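Local structure of D-isomer specific 2-hydroxyacid dehydrogenase family protein (Desulfovibrio vulgaris, 5TX7) at residues I17-A20 / P21-E24; S36-I39 / I40-A44; L56-S59 / A60-L64; L261-L264 / S265-P269; S301-A304 / N305-F309. The protein probably catalyses the NAD-dependent interconversion of D-2-hydroxyacids and the corresponding 2-oxoacids, as a member of the D-isomer specific 2-hydroxyacid dehydrogenase family. One frame throughout, in Å; residues are numbered along the deposited sequence.

Contact 1. Residues I17-A20 / P21-E24; sequences ISWA and PIEE
Trp19 O receives the backbone N-H of Glu23 at 3.0 Å and Ala20 O that of Glu24 at 3.1 Å, which sets the first turn of helix 20-23; Ile22 N adds a weak second bond to Trp19 O. Just ahead of the turn, Ser18 OG accepts from Ala20 N at 3.0 Å with an N-H...O angle of 159°. This ST turn caps the helix start, and OG serves it by lying opposite Ser18 N (chi1 178°), on the carbonyl side. Pro21, which has no N-H to satisfy, fits the first turn, its ring following directly on Ala20. The helix links neighbouring strands 3-6 and 27-30 of the parallel five-stranded sheet in a beta-alpha-beta arrangement. Trp19 and Ile22 run side by side toward that sheet: Ile22 CG1 comes to the edge of the indole, in its plane, 4.0 Å from CE3. Both side chains reach Leu28 of strand 27-30, while Trp19 also meets Met299 and Pro21 meets Asp300 on helix 292-310. Glu23 folds back over the turn, its CG passing 3.7 Å from Trp19 O and its CD reaching 4.0 Å from Trp19 CB.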
loop_
_atom_site.group_PDB
_atom_site.type_symbol
_atom_site.label_atom_id
_atom_site.label_comp_id
_atom_site.label_asym_id
_atom_site.label_seq_id
_atom_site.Cartn_x
_atom_site.Cartn_y
_atom_site.Cartn_z
ATOM N N ILE A 17 6.333 8.200 -21.278
ATOM C CA ILE A 17 6.844 9.538 -21.029
ATOM C C ILE A 17 7.416 10.037 -22.363
ATOM O O ILE A 17 7.084 9.490 -23.403
ATOM C CB ILE A 17 7.836 9.591 -19.832
ATOM C CG1 ILE A 17 9.100 8.759 -20.077
ATOM C CG2 ILE A 17 7.136 9.103 -18.591
ATOM C CD1 ILE A 17 10.168 8.930 -19.030
ATOM N N SER A 18 8.230 11.082 -22.330
ATOM C CA SER A 18 8.675 11.774 -23.530
ATOM C C SER A 18 10.173 12.059 -23.484
ATOM O O SER A 18 10.694 12.480 -22.456
ATOM C CB SER A 18 7.926 13.098 -23.649
ATOM O OG SER A 18 8.373 13.825 -24.775
ATOM N N TRP A 19 10.843 11.832 -24.614
ATOM C CA TRP A 19 12.244 12.231 -24.790
ATOM C C TRP A 19 12.368 13.726 -25.134
ATOM O O TRP A 19 13.481 14.226 -25.265
ATOM C CB TRP A 19 12.909 11.394 -25.895
ATOM C CG TRP A 19 13.078 9.988 -25.532
ATOM C CD1 TRP A 19 12.262 8.950 -25.870
ATOM C CD2 TRP A 19 14.119 9.437 -24.736
ATOM N NE1 TRP A 19 12.731 7.782 -25.325
ATOM C CE2 TRP A 19 13.879 8.052 -24.627
ATOM C CE3 TRP A 19 15.246 9.981 -24.094
ATOM C CZ2 TRP A 19 14.715 7.201 -23.906
ATOM C CZ3 TRP A 19 16.080 9.132 -23.370
ATOM C CH2 TRP A 19 15.796 7.752 -23.282
ATOM N N ALA A 20 11.251 14.438 -25.274
ATOM C CA ALA A 20 11.279 15.844 -25.706
ATOM C C ALA A 20 12.331 16.743 -25.020
ATOM O O ALA A 20 12.988 17.537 -25.703
ATOM C CB ALA A 20 9.893 16.467 -25.596
ATOM N N PRO A 21 12.510 16.621 -23.692
ATOM C CA PRO A 21 13.545 17.453 -23.050
ATOM C C PRO A 21 14.963 17.208 -23.566
ATOM O O PRO A 21 15.749 18.145 -23.624
ATOM C CB PRO A 21 13.436 17.074 -21.566
ATOM C CG PRO A 21 12.032 16.592 -21.407
ATOM C CD PRO A 21 11.708 15.888 -22.697
ATOM N N ILE A 22 15.275 15.966 -23.938
ATOM C CA ILE A 22 16.565 15.616 -24.543
ATOM C C ILE A 22 16.596 16.037 -26.032
ATOM O O ILE A 22 17.605 16.530 -26.509
ATOM C CB ILE A 22 16.868 14.102 -24.460
ATOM C CG1 ILE A 22 16.676 13.539 -23.037
ATOM C CG2 ILE A 22 18.281 13.801 -24.951
ATOM C CD1 ILE A 22 17.663 13.988 -21.999
ATOM N N GLU A 23 15.502 15.834 -26.755
ATOM C CA GLU A 23 15.415 16.189 -28.181
ATOM C C GLU A 23 15.594 17.679 -28.485
ATOM O O GLU A 23 16.041 18.025 -29.568
ATOM C CB GLU A 23 14.112 15.688 -28.797
ATOM C CG GLU A 23 14.069 14.174 -28.921
ATOM C CD GLU A 23 12.682 13.597 -29.210
ATOM O OE1 GLU A 23 11.645 14.131 -28.715
ATOM O OE2 GLU A 23 12.661 12.529 -29.841
ATOM N N GLU A 24 15.269 18.546 -27.525
ATOM C CA GLU A 24 15.554 19.988 -27.634
ATOM C C GLU A 24 17.046 20.334 -27.732
ATOM O O GLU A 24 17.379 21.411 -28.199
ATOM C CB GLU A 24 14.971 20.759 -26.437
ATOM C CG GLU A 24 13.530 21.208 -26.582
ATOM C CD GLU A 24 12.832 21.420 -25.238
ATOM O OE1 GLU A 24 13.507 21.882 -24.270
ATOM O OE2 GLU A 24 11.605 21.120 -25.160
#

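Contact 2. Residues S36-I39 / I40-A44; sequences SDKI and IERAA
Lys38 and Arg42, one helical turn apart, cross obliquely, with Lys38 CB 3.7 Å above one face of the Arg42 guanidinium and displaced toward its rim. Arg42 is extended from CG to NE and runs back along the turn, CG passing 3.3 Å from Lys38 O. Its NH1 bonds Thr34 OG1 and, weakly, Arg33 O, so the guanidinium is held from the preceding loop while its face takes the lysine methylene. Lys38 is bent at chi2 (-107°), which carries CD between two neighbours, 3.9 Å from Arg42 NH2 and 3.5 Å from Glu41 OE1. The extended Glu41 slants across the lysine. Beneath these chains, Arg42 N bonds Lys38 O and Ala43 N bonds Ile39 O, regular turns of helix 39-43 in the domain built on the parallel five-stranded sheet. Earlier turns are bridged by solvent: one water donates to Ser36 O and accepts from Ile40 N, and a second, which donates to Asp37 O, accepts from Glu41 N at 2.8 Å. Ile39 turns to Thr34 and Val54. Lys38 NZ and Glu41 OE1 stay 4.2 Å apart, beyond a salt bridge; their attraction is probably modest, and the two cationic chains meet through aliphatic carbon against a guanidinium face, with Lys38 NZ 6.0 Å from Arg42 NH2.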
loop_
_atom_site.group_PDB
_atom_site.type_symbol
_atom_site.label_atom_id
_atom_site.label_comp_id
_atom_site.label_asym_id
_atom_site.label_seq_id
_atom_site.Cartn_x
_atom_site.Cartn_y
_atom_site.Cartn_z
ATOM N N SER A 36 26.520 -6.125 -25.565
ATOM C CA SER A 36 27.936 -5.709 -25.438
ATOM C C SER A 36 28.713 -5.577 -26.759
ATOM O O SER A 36 29.521 -4.652 -26.920
ATOM C CB SER A 36 28.656 -6.726 -24.559
ATOM O OG SER A 36 28.375 -8.034 -25.040
ATOM N N ASP A 37 28.462 -6.494 -27.693
ATOM C CA ASP A 37 29.132 -6.472 -29.006
ATOM C C ASP A 37 28.679 -5.343 -29.945
ATOM O O ASP A 37 29.293 -5.140 -30.987
ATOM C CB ASP A 37 29.006 -7.832 -29.716
ATOM C CG ASP A 37 27.550 -8.214 -30.060
ATOM O OD1 ASP A 37 26.630 -7.988 -29.243
ATOM O OD2 ASP A 37 27.345 -8.784 -31.153
ATOM N N LYS A 38 27.616 -4.619 -29.585
ATOM C CA LYS A 38 27.071 -3.543 -30.408
ATOM C C LYS A 38 27.290 -2.142 -29.826
ATOM O O LYS A 38 26.841 -1.149 -30.428
ATOM C CB LYS A 38 25.562 -3.788 -30.621
ATOM C CG LYS A 38 25.216 -5.030 -31.449
ATOM C CD LYS A 38 24.724 -4.678 -32.855
ATOM C CE LYS A 38 24.291 -5.914 -33.628
ATOM N NZ LYS A 38 25.469 -6.665 -34.142
ATOM N N ILE A 39 27.985 -2.041 -28.689
ATOM C CA ILE A 39 28.139 -0.743 -28.002
ATOM C C ILE A 39 28.905 0.267 -28.856
ATOM O O ILE A 39 28.449 1.395 -28.998
ATOM C CB ILE A 39 28.814 -0.888 -26.609
ATOM C CG1 ILE A 39 27.891 -1.629 -25.641
ATOM C CG2 ILE A 39 29.162 0.473 -26.006
ATOM C CD1 ILE A 39 28.597 -2.168 -24.406
ATOM N N ILE A 40 30.039 -0.146 -29.432
ATOM C CA ILE A 40 30.885 0.767 -30.211
ATOM C C ILE A 40 30.169 1.230 -31.484
ATOM O O ILE A 40 30.171 2.424 -31.773
ATOM C CB ILE A 40 32.252 0.151 -30.622
ATOM C CG1 ILE A 40 33.006 -0.513 -29.463
ATOM C CG2 ILE A 40 33.127 1.208 -31.275
ATOM C CD1 ILE A 40 33.226 0.359 -28.267
ATOM N N GLU A 41 29.581 0.289 -32.239
ATOM C CA GLU A 41 28.764 0.599 -33.439
ATOM C C GLU A 41 27.750 1.709 -33.203
ATOM O O GLU A 41 27.671 2.682 -33.958
ATOM C CB GLU A 41 27.953 -0.622 -33.879
ATOM C CG GLU A 41 28.730 -1.660 -34.660
ATOM C CD GLU A 41 27.870 -2.847 -35.076
ATOM O OE1 GLU A 41 26.612 -2.734 -35.032
ATOM O OE2 GLU A 41 28.475 -3.896 -35.444
ATOM N N ARG A 42 26.964 1.528 -32.147
ATOM C CA ARG A 42 25.840 2.404 -31.874
ATOM C C ARG A 42 26.258 3.740 -31.284
ATOM O O ARG A 42 25.634 4.782 -31.572
ATOM C CB ARG A 42 24.845 1.686 -30.961
ATOM C CG ARG A 42 24.203 0.491 -31.656
ATOM C CD ARG A 42 23.262 -0.254 -30.738
ATOM N NE ARG A 42 22.688 -1.428 -31.396
ATOM C CZ ARG A 42 21.765 -2.220 -30.854
ATOM N NH1 ARG A 42 21.312 -1.968 -29.634
ATOM N NH2 ARG A 42 21.292 -3.258 -31.528
ATOM N N ALA A 43 27.306 3.714 -30.467
ATOM C CA ALA A 43 27.811 4.922 -29.823
ATOM C C ALA A 43 28.718 5.762 -30.739
ATOM O O ALA A 43 28.975 6.939 -30.441
ATOM C CB ALA A 43 28.539 4.564 -28.533
ATOM N N ALA A 44 29.194 5.165 -31.837
ATOM C CA ALA A 44 30.095 5.856 -32.756
ATOM C C ALA A 44 29.463 7.148 -33.292
ATOM O O ALA A 44 28.272 7.174 -33.636
ATOM C CB ALA A 44 30.517 4.941 -33.905
HETATM O O HOH W 1 30.972 -3.123 -28.821
HETATM O O HOH W 2 30.389 -2.366 -31.690
#

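Contact 3. Residues L56-S59 / A60-L64; sequences LDMS and ALQAL
Asp57 presents its carboxylate to the start of helix 58-62, with one backbone N-H above its plane and a hydroxyl at its other oxygen. Ala60 N reaches OD1 at 2.9 Å from 36° out of that plane; Ser59 OG donates to OD2 at 3.0 Å on the syn side, again well out of plane. The two bonds fix the rotation of the group. Asp57 is thus the N-cap, and a carboxylate here probably interacts favourably with the helix dipole. Its CG sits between backbone N and carbonyl carbon (chi1 65°), which folds the acid over the first turn, where OD1 also comes 3.3 Å from Ala60 CB. The second flat group, the Gln62 amide, is met by Met58: SD lies 3.9 Å from Gln62 CD, and Met58 CG is 3.8 Å from Gln62 OE1. Met58 is bent at chi2 and chi3, and the extended glutamine slants across it. On the backbone, Leu61 N bonds Asp57 O and Gln62 N bonds Met58 O, both nearly straight, whereas Ala63 N bonds Ser59 O only weakly as the helix ends. Leu56 CB and Leu61 CD2 approach at 4.3 Å. The helix is the crossover of the beta-alpha-beta unit formed with strands 48-51 and 69-72. Leu56 touches Ile39 of helix 39-43; Met58 and Leu61 meet Ala84 of helix 82-87, and Leu56 is tied by backbone bonds to Lys79 and Asp81.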
loop_
_atom_site.group_PDB
_atom_site.type_symbol
_atom_site.label_atom_id
_atom_site.label_comp_id
_atom_site.label_asym_id
_atom_site.label_seq_id
_atom_site.Cartn_x
_atom_site.Cartn_y
_atom_site.Cartn_z
ATOM N N LEU A 56 30.372 0.658 -19.731
ATOM C CA LEU A 56 31.393 1.393 -20.480
ATOM C C LEU A 56 32.724 1.313 -19.750
ATOM O O LEU A 56 32.900 1.914 -18.692
ATOM C CB LEU A 56 30.985 2.848 -20.649
ATOM C CG LEU A 56 29.697 3.098 -21.430
ATOM C CD1 LEU A 56 29.271 4.550 -21.253
ATOM C CD2 LEU A 56 29.887 2.740 -22.903
ATOM N N ASP A 57 33.648 0.556 -20.328
ATOM C CA ASP A 57 34.998 0.364 -19.778
ATOM C C ASP A 57 36.010 1.235 -20.527
ATOM O O ASP A 57 35.637 2.007 -21.400
ATOM C CB ASP A 57 35.372 -1.134 -19.843
ATOM C CG ASP A 57 35.484 -1.676 -21.273
ATOM O OD1 ASP A 57 35.092 -1.003 -22.241
ATOM O OD2 ASP A 57 35.975 -2.801 -21.432
ATOM N N MET A 58 37.295 1.120 -20.188
ATOM C CA MET A 58 38.366 1.886 -20.849
ATOM C C MET A 58 38.424 1.637 -22.345
ATOM O O MET A 58 38.624 2.562 -23.127
ATOM C CB MET A 58 39.738 1.500 -20.273
ATOM C CG MET A 58 40.960 2.122 -20.955
ATOM S SD MET A 58 41.027 3.904 -20.699
ATOM C CE MET A 58 41.798 3.977 -19.079
ATOM N N SER A 59 38.266 0.381 -22.732
ATOM C CA SER A 59 38.419 -0.029 -24.130
ATOM C C SER A 59 37.291 0.509 -25.011
ATOM O O SER A 59 37.555 0.928 -26.118
ATOM C CB SER A 59 38.564 -1.561 -24.233
ATOM O OG SER A 59 37.314 -2.218 -24.095
ATOM N N ALA A 60 36.056 0.511 -24.516
ATOM C CA ALA A 60 34.927 1.152 -25.226
ATOM C C ALA A 60 35.069 2.677 -25.321
ATOM O O ALA A 60 34.828 3.243 -26.389
ATOM C CB ALA A 60 33.589 0.796 -24.577
ATOM N N LEU A 61 35.473 3.320 -24.218
ATOM C CA LEU A 61 35.663 4.777 -24.163
ATOM C C LEU A 61 36.766 5.275 -25.115
ATOM O O LEU A 61 36.590 6.269 -25.789
ATOM C CB LEU A 61 35.955 5.239 -22.728
ATOM C CG LEU A 61 34.853 5.028 -21.673
ATOM C CD1 LEU A 61 35.431 5.007 -20.249
ATOM C CD2 LEU A 61 33.710 6.024 -21.781
ATOM N N GLN A 62 37.887 4.576 -25.178
ATOM C CA GLN A 62 38.956 4.896 -26.155
ATOM C C GLN A 62 38.604 4.627 -27.623
ATOM O O GLN A 62 39.203 5.213 -28.521
ATOM C CB GLN A 62 40.237 4.137 -25.821
ATOM C CG GLN A 62 40.913 4.669 -24.588
ATOM C CD GLN A 62 42.267 4.075 -24.441
ATOM O OE1 GLN A 62 42.403 2.860 -24.351
ATOM N NE2 GLN A 62 43.291 4.923 -24.440
ATOM N N ALA A 63 37.648 3.735 -27.866
ATOM C CA ALA A 63 37.135 3.455 -29.224
ATOM C C ALA A 63 36.035 4.440 -29.641
ATOM O O ALA A 63 35.476 4.319 -30.734
ATOM C CB ALA A 63 36.617 2.030 -29.312
ATOM N N LEU A 64 35.745 5.435 -28.786
ATOM C CA LEU A 64 34.795 6.502 -29.086
ATOM C C LEU A 64 35.470 7.871 -28.898
ATOM O O LEU A 64 35.140 8.608 -27.978
ATOM C CB LEU A 64 33.582 6.356 -28.166
ATOM C CG LEU A 64 32.795 5.049 -28.245
ATOM C CD1 LEU A 64 31.794 4.983 -27.101
ATOM C CD2 LEU A 64 32.083 4.885 -29.573
#

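Contact 4. Residues L261-L264 / S265-P269; sequences LDVL and SQEPP
Glu267 folds back against Val263 and Leu264 in the loop that follows strand 256-261. From CB the chain leaves beside the backbone N (chi1 -64°) and then runs extended, a course that takes it back across the preceding residues of the loop. CG passes 3.4 Å from Leu264 O and 4.2 Å from Leu264 CB. CD follows, still close to that carbonyl. At the tip the oxygens part: OE2 accepts from Leu264 N at 3.1 Å with an N-H...O angle of 167°, met on the anti side, 28° out of the carboxylate plane, and also lies 3.5 Å from Val263 CB. Leu264 O, another acceptor, lies equally near OE2, at 3.1 Å, without bonding to it. OE1 turns to His286 ND1, its hydrogen-bond partner. Further along, the loop closes on itself through hydrophobic contact: Leu264 CD1 meets Pro269 CB at 3.8 Å, the two side chains at about a right angle; the peptide bond before Pro268 is cis. Trp130 of the second subunit packs on Leu264, Glu267, Pro268 and Pro269, so the loop is part of the dimer interface. The loop belongs to the Rossmann-type NAD-binding domain. In D-2-hydroxyacid dehydrogenases a glutamate commonly pairs with the histidine that acts as acid-base, and the Glu267–His286 pair is consistent with that arrangement. Gripped at both oxygens, the carboxylate is probably held in rotation, which would help to position the imidazole.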
loop_
_atom_site.group_PDB
_atom_site.type_symbol
_atom_site.label_atom_id
_atom_site.label_comp_id
_atom_site.label_asym_id
_atom_site.label_seq_id
_atom_site.Cartn_x
_atom_site.Cartn_y
_atom_site.Cartn_z
ATOM N N LEU A 261 11.052 -8.162 -1.190
ATOM C CA LEU A 261 12.369 -7.974 -1.791
ATOM C C LEU A 261 12.227 -7.478 -3.217
ATOM O O LEU A 261 11.571 -8.110 -4.028
ATOM C CB LEU A 261 13.136 -9.292 -1.768
ATOM C CG LEU A 261 13.175 -10.017 -0.423
ATOM C CD1 LEU A 261 13.863 -11.362 -0.613
ATOM C CD2 LEU A 261 13.882 -9.207 0.647
ATOM N N ASP A 262 12.811 -6.321 -3.506
ATOM C CA ASP A 262 12.854 -5.814 -4.859
ATOM C C ASP A 262 14.218 -6.080 -5.555
ATOM O O ASP A 262 14.396 -5.829 -6.748
ATOM C CB ASP A 262 12.543 -4.337 -4.858
ATOM C CG ASP A 262 12.236 -3.825 -6.241
ATOM O OD1 ASP A 262 11.349 -4.410 -6.928
ATOM O OD2 ASP A 262 12.931 -2.862 -6.650
ATOM N N VAL A 263 15.169 -6.610 -4.801
ATOM C CA VAL A 263 16.481 -6.907 -5.308
ATOM C C VAL A 263 16.913 -8.246 -4.740
ATOM O O VAL A 263 16.391 -8.684 -3.705
ATOM C CB VAL A 263 17.473 -5.802 -4.932
ATOM C CG1 VAL A 263 17.069 -4.476 -5.567
ATOM C CG2 VAL A 263 17.567 -5.664 -3.417
ATOM N N LEU A 264 17.845 -8.873 -5.448
ATOM C CA LEU A 264 18.460 -10.155 -5.078
ATOM C C LEU A 264 19.955 -10.128 -5.477
ATOM O O LEU A 264 20.378 -9.308 -6.288
ATOM C CB LEU A 264 17.751 -11.316 -5.760
ATOM C CG LEU A 264 16.266 -11.533 -5.475
ATOM C CD1 LEU A 264 15.747 -12.676 -6.385
ATOM C CD2 LEU A 264 16.032 -11.905 -4.021
ATOM N N SER A 265 20.751 -10.996 -4.868
ATOM C CA SER A 265 22.192 -11.037 -5.126
ATOM C C SER A 265 22.512 -11.484 -6.548
ATOM O O SER A 265 23.504 -11.009 -7.108
ATOM C CB SER A 265 22.896 -11.925 -4.110
ATOM O OG SER A 265 22.707 -11.386 -2.806
ATOM N N GLN A 266 21.688 -12.377 -7.108
ATOM C CA GLN A 266 21.727 -12.691 -8.552
ATOM C C GLN A 266 20.411 -12.295 -9.214
ATOM O O GLN A 266 19.352 -12.810 -8.864
ATOM C CB GLN A 266 22.045 -14.178 -8.846
ATOM C CG GLN A 266 21.094 -15.212 -8.253
ATOM C CD GLN A 266 21.334 -16.640 -8.789
ATOM O OE1 GLN A 266 22.059 -16.857 -9.781
ATOM N NE2 GLN A 266 20.717 -17.620 -8.122
ATOM N N GLU A 267 20.488 -11.374 -10.174
ATOM C CA GLU A 267 19.337 -10.925 -10.960
ATOM C C GLU A 267 19.609 -11.152 -12.459
ATOM O O GLU A 267 20.560 -10.591 -12.988
ATOM C CB GLU A 267 19.075 -9.444 -10.694
ATOM C CG GLU A 267 18.668 -9.098 -9.255
ATOM C CD GLU A 267 18.621 -7.588 -8.986
ATOM O OE1 GLU A 267 18.403 -6.822 -9.940
ATOM O OE2 GLU A 267 18.801 -7.150 -7.820
ATOM N N PRO A 268 18.809 -11.952 -13.164
ATOM C CA PRO A 268 17.651 -12.672 -12.625
ATOM C C PRO A 268 18.037 -13.896 -11.774
ATOM O O PRO A 268 19.152 -14.411 -11.904
ATOM C CB PRO A 268 16.879 -13.117 -13.886
ATOM C CG PRO A 268 17.676 -12.678 -15.072
ATOM C CD PRO A 268 19.015 -12.218 -14.598
ATOM N N PRO A 269 17.113 -14.359 -10.922
ATOM C CA PRO A 269 17.420 -15.488 -10.043
ATOM C C PRO A 269 17.434 -16.847 -10.734
ATOM O O PRO A 269 16.821 -17.018 -11.778
ATOM C CB PRO A 269 16.294 -15.440 -8.994
ATOM C CG PRO A 269 15.170 -14.758 -9.676
ATOM C CD PRO A 269 15.810 -13.745 -10.592
#

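Contact 5. Residues S301-A304 / N305-F309; sequences STAA and NIRSF
The carbonyls of Ser301 to Ala304 accept from the backbone N-H groups of Asn305 to Ser308 in regular alpha-helical turns of helix 292-310, a long helix that packs on the parallel five-stranded sheet. The backbone bonds come first: Asn305 N to Ser301 O at 2.9 Å, Ile306 N to Thr302 O at 3.1 Å and Arg307 N to Ala303 O at 2.8 Å, their N-H...O angles all near 160°. Apolar contact follows on the face turned to the sheet, where Thr302 CG2 meets Ile306 CD1 at 4.2 Å; the two side chains slant across one another and both touch Leu50 of strand 48-51. Phe309, a turn further, stacks on Phe69. Polar side chains make a third group. The buried amide of Asn305 is satisfied from outside the helix, ND2 by Asn94 O and Ser71 OG and OD1 by Asn316 ND2, so both ends of the group are held and its rotation is fixed. Arg307 contributes a face contact. Its CG stands opposite the backbone N (chi1 -158°) and the chain bends at chi3 (-52°), which curls the guanidinium back over the previous turn: Ala303 O lies 3.9 Å above the plane, over its centre, while NH2 reaches Ala303 CB at 3.6 Å and NH1 reaches Ala304 CA at 3.5 Å. Finally, one carbonyl is gripped twice: Ala304 O accepts from Ser308 N and from Ser308 OG, each at 2.9 Å, the two donors arriving from opposite faces of its plane.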
loop_
_atom_site.group_PDB
_atom_site.type_symbol
_atom_site.label_atom_id
_atom_site.label_comp_id
_atom_site.label_asym_id
_atom_site.label_seq_id
_atom_site.Cartn_x
_atom_site.Cartn_y
_atom_site.Cartn_z
ATOM N N SER A 301 16.086 15.664 -15.273
ATOM C CA SER A 301 17.411 15.827 -14.664
ATOM C C SER A 301 18.532 15.455 -15.622
ATOM O O SER A 301 19.577 16.087 -15.613
ATOM C CB SER A 301 17.544 14.994 -13.383
ATOM O OG SER A 301 16.668 15.447 -12.362
ATOM N N THR A 302 18.312 14.433 -16.443
ATOM C CA THR A 302 19.234 14.088 -17.523
ATOM C C THR A 302 19.344 15.226 -18.568
ATOM O O THR A 302 20.452 15.530 -19.033
ATOM C CB THR A 302 18.807 12.773 -18.190
ATOM O OG1 THR A 302 18.804 11.740 -17.187
ATOM C CG2 THR A 302 19.743 12.383 -19.319
ATOM N N ALA A 303 18.225 15.856 -18.925
ATOM C CA ALA A 303 18.269 17.027 -19.818
ATOM C C ALA A 303 19.046 18.190 -19.181
ATOM O O ALA A 303 19.834 18.864 -19.862
ATOM C CB ALA A 303 16.873 17.479 -20.203
ATOM N N ALA A 304 18.848 18.391 -17.872
ATOM C CA ALA A 304 19.586 19.421 -17.118
ATOM C C ALA A 304 21.084 19.190 -17.111
ATOM O O ALA A 304 21.844 20.142 -17.290
ATOM C CB ALA A 304 19.080 19.491 -15.690
ATOM N N ASN A 305 21.492 17.927 -16.894
ATOM C CA ASN A 305 22.900 17.510 -16.954
ATOM C C ASN A 305 23.533 17.827 -18.317
ATOM O O ASN A 305 24.640 18.352 -18.387
ATOM C CB ASN A 305 23.037 15.984 -16.706
ATOM C CG ASN A 305 22.811 15.570 -15.245
ATOM O OD1 ASN A 305 22.605 16.397 -14.367
ATOM N ND2 ASN A 305 22.868 14.270 -14.989
ATOM N N ILE A 306 22.826 17.487 -19.395
ATOM C CA ILE A 306 23.299 17.724 -20.770
ATOM C C ILE A 306 23.350 19.220 -21.069
ATOM O O ILE A 306 24.318 19.694 -21.662
ATOM C CB ILE A 306 22.405 17.018 -21.819
ATOM C CG1 ILE A 306 22.465 15.497 -21.661
ATOM C CG2 ILE A 306 22.819 17.392 -23.237
ATOM C CD1 ILE A 306 21.312 14.774 -22.345
ATOM N N ARG A 307 22.306 19.947 -20.669
ATOM C CA ARG A 307 22.232 21.415 -20.833
ATOM C C ARG A 307 23.430 22.074 -20.146
ATOM O O ARG A 307 24.112 22.916 -20.746
ATOM C CB ARG A 307 20.910 21.959 -20.278
ATOM C CG ARG A 307 20.472 23.313 -20.826
ATOM C CD ARG A 307 19.077 23.758 -20.350
ATOM N NE ARG A 307 18.034 22.731 -20.581
ATOM C CZ ARG A 307 17.420 21.981 -19.642
ATOM N NH1 ARG A 307 17.671 22.113 -18.328
ATOM N NH2 ARG A 307 16.510 21.084 -20.020
ATOM N N SER A 308 23.709 21.646 -18.911
ATOM C CA SER A 308 24.853 22.150 -18.144
ATOM C C SER A 308 26.203 21.833 -18.779
ATOM O O SER A 308 27.115 22.669 -18.771
ATOM C CB SER A 308 24.834 21.596 -16.733
ATOM O OG SER A 308 23.683 22.035 -16.049
ATOM N N PHE A 309 26.347 20.626 -19.320
ATOM C CA PHE A 309 27.579 20.262 -20.023
ATOM C C PHE A 309 27.807 21.168 -21.237
ATOM O O PHE A 309 28.921 21.623 -21.455
ATOM C CB PHE A 309 27.585 18.794 -20.463
ATOM C CG PHE A 309 28.728 18.473 -21.361
ATOM C CD1 PHE A 309 30.017 18.387 -20.838
ATOM C CD2 PHE A 309 28.545 18.341 -22.735
ATOM C CE1 PHE A 309 31.096 18.134 -21.663
ATOM C CE2 PHE A 309 29.620 18.096 -23.567
ATOM C CZ PHE A 309 30.895 17.993 -23.031
#

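In the fold
Contacts 1 to 5 follow one another along the chain without overlap. Contacts 1, 2, 3 and 5 surround the parallel five-stranded sheet, while contact 4 lies in the NAD-binding domain with its seven-stranded sheet. Contacts 1 and 5, centres 12 Å apart, touch although far apart in sequence: Ile22 CD1 packs on Ile306 CD1 at 3.7 Å, so helix 292-310 returns to the N-terminal part of the chain. Contacts 2 and 3, centres 10 Å apart, join through Ile40 CD1 and Ala60 CA at 3.6 Å, pairing helices 39-43 and 58-62. Contact 4 is 27 to 31 Å from the others, centre to centre, in the domain that probably binds NAD, across the chain's centre from contact 5.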